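Local coordinates for cyclic nucleotide-binding protein (Ruegeria pomeroyi, PDB 3FX3) that probably acts as a transcription factor of the Crp type, pairing a cyclic nucleotide-binding domain with a DNA-binding helix-turn-helix domain, at residues 159-164 / 185-190. Numbering follows the deposited sequence.
Sequences AEFLLE and AGRLGM
Phe-161 reaches from one helix of the Crp-like helix-turn-helix domain to Leu-188 and Arg-187 at the end of another, and neighbouring carbons of its ring, CD1 and CE1, meet one each. The ring is carried across by a CG that stands anti to the backbone N (chi1 174°). Methyl CD2 of Leu-188 comes in obliquely, 3.8 Å from Phe-161 CD1, and lies only slightly farther from Phe-161 CB and CG, so it packs where the ring joins its chain. Further out, Arg-187 runs extended from CG to NE and crosses the phenylalanine at about a right angle. Its NE sits at the ring edge, close to the ring plane and 3.9 Å from Phe-161 CE1. CE1 in turn lies over one face of the guanidinium, toward its rim, with the two planes 74° apart; the ring therefore turns its edge, not its face, to the cation. No hydrogen bond joins the two segments, and the contact is small, burying 147 Å² in total.

The charged end of Arg-187 is held by other partners: NH2 forms salt bridges with Glu-84 of the same chain and Glu-147 of the second subunit, which should fix the guanidinium beside the ring. After Leu-188 a Schellman motif ends helix 182-187, with Gly-189 at positive phi (61°) and hydrogen bonds from Met-190 N to Ala-185 O (2.9 Å) and Gly-189 N to Gly-186 O; this is the turn of the helix-turn-helix, leading into helix 192-203.

Helix 154-165 thus faces the end of helix 182-187, and Leu-188 also touches Val-158. Trp-62 of strand 62-68, in the cyclic nucleotide-binding domain, touches both Phe-161 and Arg-187, placing the contact at the domain junction, while helix 219-227 lies against Ala-159 and Leu-163, and helix 192-203 against Ala-159, Ala-185 and Met-190.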
ATOM      1  N   ALA B 159       4.411  -2.917 -19.296  1.00 31.18           N
ATOM      2  CA  ALA B 159       3.973  -4.302 -19.522  1.00 32.06           C
ATOM      3  C   ALA B 159       3.136  -4.777 -18.334  1.00 33.09           C
ATOM      4  O   ALA B 159       2.064  -5.341 -18.482  1.00 33.67           O
ATOM      5  CB  ALA B 159       5.193  -5.221 -19.714  1.00 31.34           C
ATOM      6  N   GLU B 160       3.648  -4.511 -17.151  1.00 33.89           N
ATOM      7  CA  GLU B 160       2.995  -4.881 -15.901  1.00 35.56           C
ATOM      8  C   GLU B 160       1.625  -4.211 -15.735  1.00 35.05           C
ATOM      9  O   GLU B 160       0.624  -4.821 -15.301  1.00 34.78           O
ATOM     10  CB  GLU B 160       3.932  -4.451 -14.771  1.00 36.36           C
ATOM     11  CG  GLU B 160       3.763  -5.174 -13.514  1.00 41.16           C
ATOM     12  CD  GLU B 160       4.214  -6.650 -13.584  1.00 44.06           C
ATOM     13  OE1 GLU B 160       5.439  -6.939 -13.750  1.00 45.09           O
ATOM     14  OE2 GLU B 160       3.315  -7.510 -13.417  1.00 46.04           O
ATOM     15  N   PHE B 161       1.590  -2.924 -16.057  1.00 34.60           N
ATOM     16  CA  PHE B 161       0.348  -2.179 -16.053  1.00 34.43           C
ATOM     17  C   PHE B 161      -0.672  -2.799 -17.033  1.00 33.91           C
ATOM     18  O   PHE B 161      -1.816  -3.056 -16.692  1.00 33.69           O
ATOM     19  CB  PHE B 161       0.656  -0.701 -16.363  1.00 35.01           C
ATOM     20  CG  PHE B 161      -0.566   0.146 -16.535  1.00 37.09           C
ATOM     21  CD1 PHE B 161      -1.208   0.672 -15.428  1.00 39.07           C
ATOM     22  CD2 PHE B 161      -1.070   0.413 -17.798  1.00 37.72           C
ATOM     23  CE1 PHE B 161      -2.351   1.447 -15.569  1.00 39.74           C
ATOM     24  CE2 PHE B 161      -2.206   1.212 -17.945  1.00 39.54           C
ATOM     25  CZ  PHE B 161      -2.840   1.719 -16.812  1.00 38.69           C
ATOM     26  N   LEU B 162      -0.249  -3.065 -18.248  1.00 34.36           N
ATOM     27  CA  LEU B 162      -1.121  -3.704 -19.215  1.00 35.13           C
ATOM     28  C   LEU B 162      -1.607  -5.078 -18.730  1.00 36.39           C
ATOM     29  O   LEU B 162      -2.785  -5.390 -18.849  1.00 35.55           O
ATOM     30  CB  LEU B 162      -0.412  -3.810 -20.562  1.00 34.48           C
ATOM     31  CG  LEU B 162      -0.198  -2.475 -21.285  1.00 34.74           C
ATOM     32  CD1 LEU B 162       0.582  -2.686 -22.586  1.00 32.90           C
ATOM     33  CD2 LEU B 162      -1.561  -1.788 -21.583  1.00 32.98           C
ATOM     34  N   LEU B 163      -0.709  -5.872 -18.147  1.00 38.24           N
ATOM     35  CA  LEU B 163      -1.075  -7.203 -17.654  1.00 40.15           C
ATOM     36  C   LEU B 163      -2.138  -7.131 -16.566  1.00 41.88           C
ATOM     37  O   LEU B 163      -3.069  -7.934 -16.540  1.00 42.31           O
ATOM     38  CB  LEU B 163       0.154  -7.935 -17.124  1.00 40.26           C
ATOM     39  CG  LEU B 163       1.101  -8.444 -18.230  1.00 40.33           C
ATOM     40  CD1 LEU B 163       2.544  -8.547 -17.717  1.00 37.64           C
ATOM     41  CD2 LEU B 163       0.603  -9.777 -18.783  1.00 40.09           C
ATOM     42  N   GLU B 164      -1.994  -6.176 -15.661  1.00 43.50           N
ATOM     43  CA  GLU B 164      -2.988  -5.989 -14.629  1.00 45.53           C
ATOM     44  C   GLU B 164      -4.349  -5.586 -15.234  1.00 45.98           C
ATOM     45  O   GLU B 164      -5.374  -6.029 -14.748  1.00 46.45           O
ATOM     46  CB  GLU B 164      -2.490  -4.955 -13.623  1.00 46.01           C
ATOM     47  CG  GLU B 164      -3.400  -4.749 -12.433  1.00 50.26           C
ATOM     48  CD  GLU B 164      -2.654  -4.755 -11.090  1.00 55.55           C
ATOM     49  OE1 GLU B 164      -1.389  -4.695 -11.063  1.00 57.47           O
ATOM     50  OE2 GLU B 164      -3.360  -4.824 -10.058  1.00 59.82           O
ATOM     51  N   ALA B 185       0.654   8.226 -18.529  1.00 28.54           N
ATOM     52  CA  ALA B 185       2.001   8.621 -18.152  1.00 28.45           C
ATOM     53  C   ALA B 185       1.976   9.180 -16.746  1.00 27.76           C
ATOM     54  O   ALA B 185       2.799   8.794 -15.910  1.00 27.91           O
ATOM     55  CB  ALA B 185       2.582   9.653 -19.162  1.00 27.31           C
ATOM     56  N   GLY B 186       1.025  10.069 -16.485  1.00 27.96           N
ATOM     57  CA  GLY B 186       0.801  10.609 -15.141  1.00 28.40           C
ATOM     58  C   GLY B 186       0.629   9.502 -14.110  1.00 29.56           C
ATOM     59  O   GLY B 186       1.267   9.496 -13.036  1.00 30.21           O
ATOM     60  N   ARG B 187      -0.211   8.533 -14.427  1.00 29.41           N
ATOM     61  CA  ARG B 187      -0.480   7.483 -13.477  1.00 30.48           C
ATOM     62  C   ARG B 187       0.785   6.654 -13.138  1.00 30.34           C
ATOM     63  O   ARG B 187       0.999   6.243 -11.971  1.00 30.49           O
ATOM     64  CB  ARG B 187      -1.568   6.572 -14.004  1.00 30.65           C
ATOM     65  CG  ARG B 187      -1.980   5.555 -12.979  1.00 34.19           C
ATOM     66  CD  ARG B 187      -3.330   4.924 -13.281  1.00 36.30           C
ATOM     67  NE  ARG B 187      -3.435   3.677 -12.546  1.00 37.79           N
ATOM     68  CZ  ARG B 187      -4.549   2.965 -12.368  1.00 39.01           C
ATOM     69  NH1 ARG B 187      -5.739   3.362 -12.822  1.00 35.77           N
ATOM     70  NH2 ARG B 187      -4.466   1.845 -11.667  1.00 39.80           N
ATOM     71  N   LEU B 188       1.618   6.422 -14.146  1.00 29.86           N
ATOM     72  CA  LEU B 188       2.804   5.641 -13.958  1.00 30.41           C
ATOM     73  C   LEU B 188       3.991   6.492 -13.544  1.00 30.49           C
ATOM     74  O   LEU B 188       5.092   5.993 -13.410  1.00 30.37           O
ATOM     75  CB  LEU B 188       3.110   4.824 -15.219  1.00 30.81           C
ATOM     76  CG  LEU B 188       2.014   3.822 -15.588  1.00 30.65           C
ATOM     77  CD1 LEU B 188       2.355   3.157 -16.895  1.00 30.44           C
ATOM     78  CD2 LEU B 188       1.789   2.778 -14.478  1.00 30.63           C
ATOM     79  N   GLY B 189       3.776   7.771 -13.305  1.00 31.46           N
ATOM     80  CA  GLY B 189       4.882   8.653 -12.931  1.00 32.16           C
ATOM     81  C   GLY B 189       5.965   8.756 -14.000  1.00 32.37           C
ATOM     82  O   GLY B 189       7.135   8.852 -13.661  1.00 32.91           O
HETATM   83  N   MSE B 190       5.585   8.703 -15.279  1.00 32.58           N
HETATM   84  CA  MSE B 190       6.558   8.722 -16.395  1.00 33.60           C
HETATM   85  C   MSE B 190       6.404   9.969 -17.243  1.00 33.41           C
HETATM   86  O   MSE B 190       5.292  10.449 -17.443  1.00 32.13           O
HETATM   87  CB  MSE B 190       6.382   7.508 -17.315  1.00 34.16           C
HETATM   88  CG  MSE B 190       6.656   6.185 -16.658  1.00 36.59           C
HETATM   89 SE   MSE B 190       6.183   4.657 -17.802  1.00 41.56          SE
HETATM   90  CE  MSE B 190       7.815   4.610 -18.920  1.00 36.21           C
TER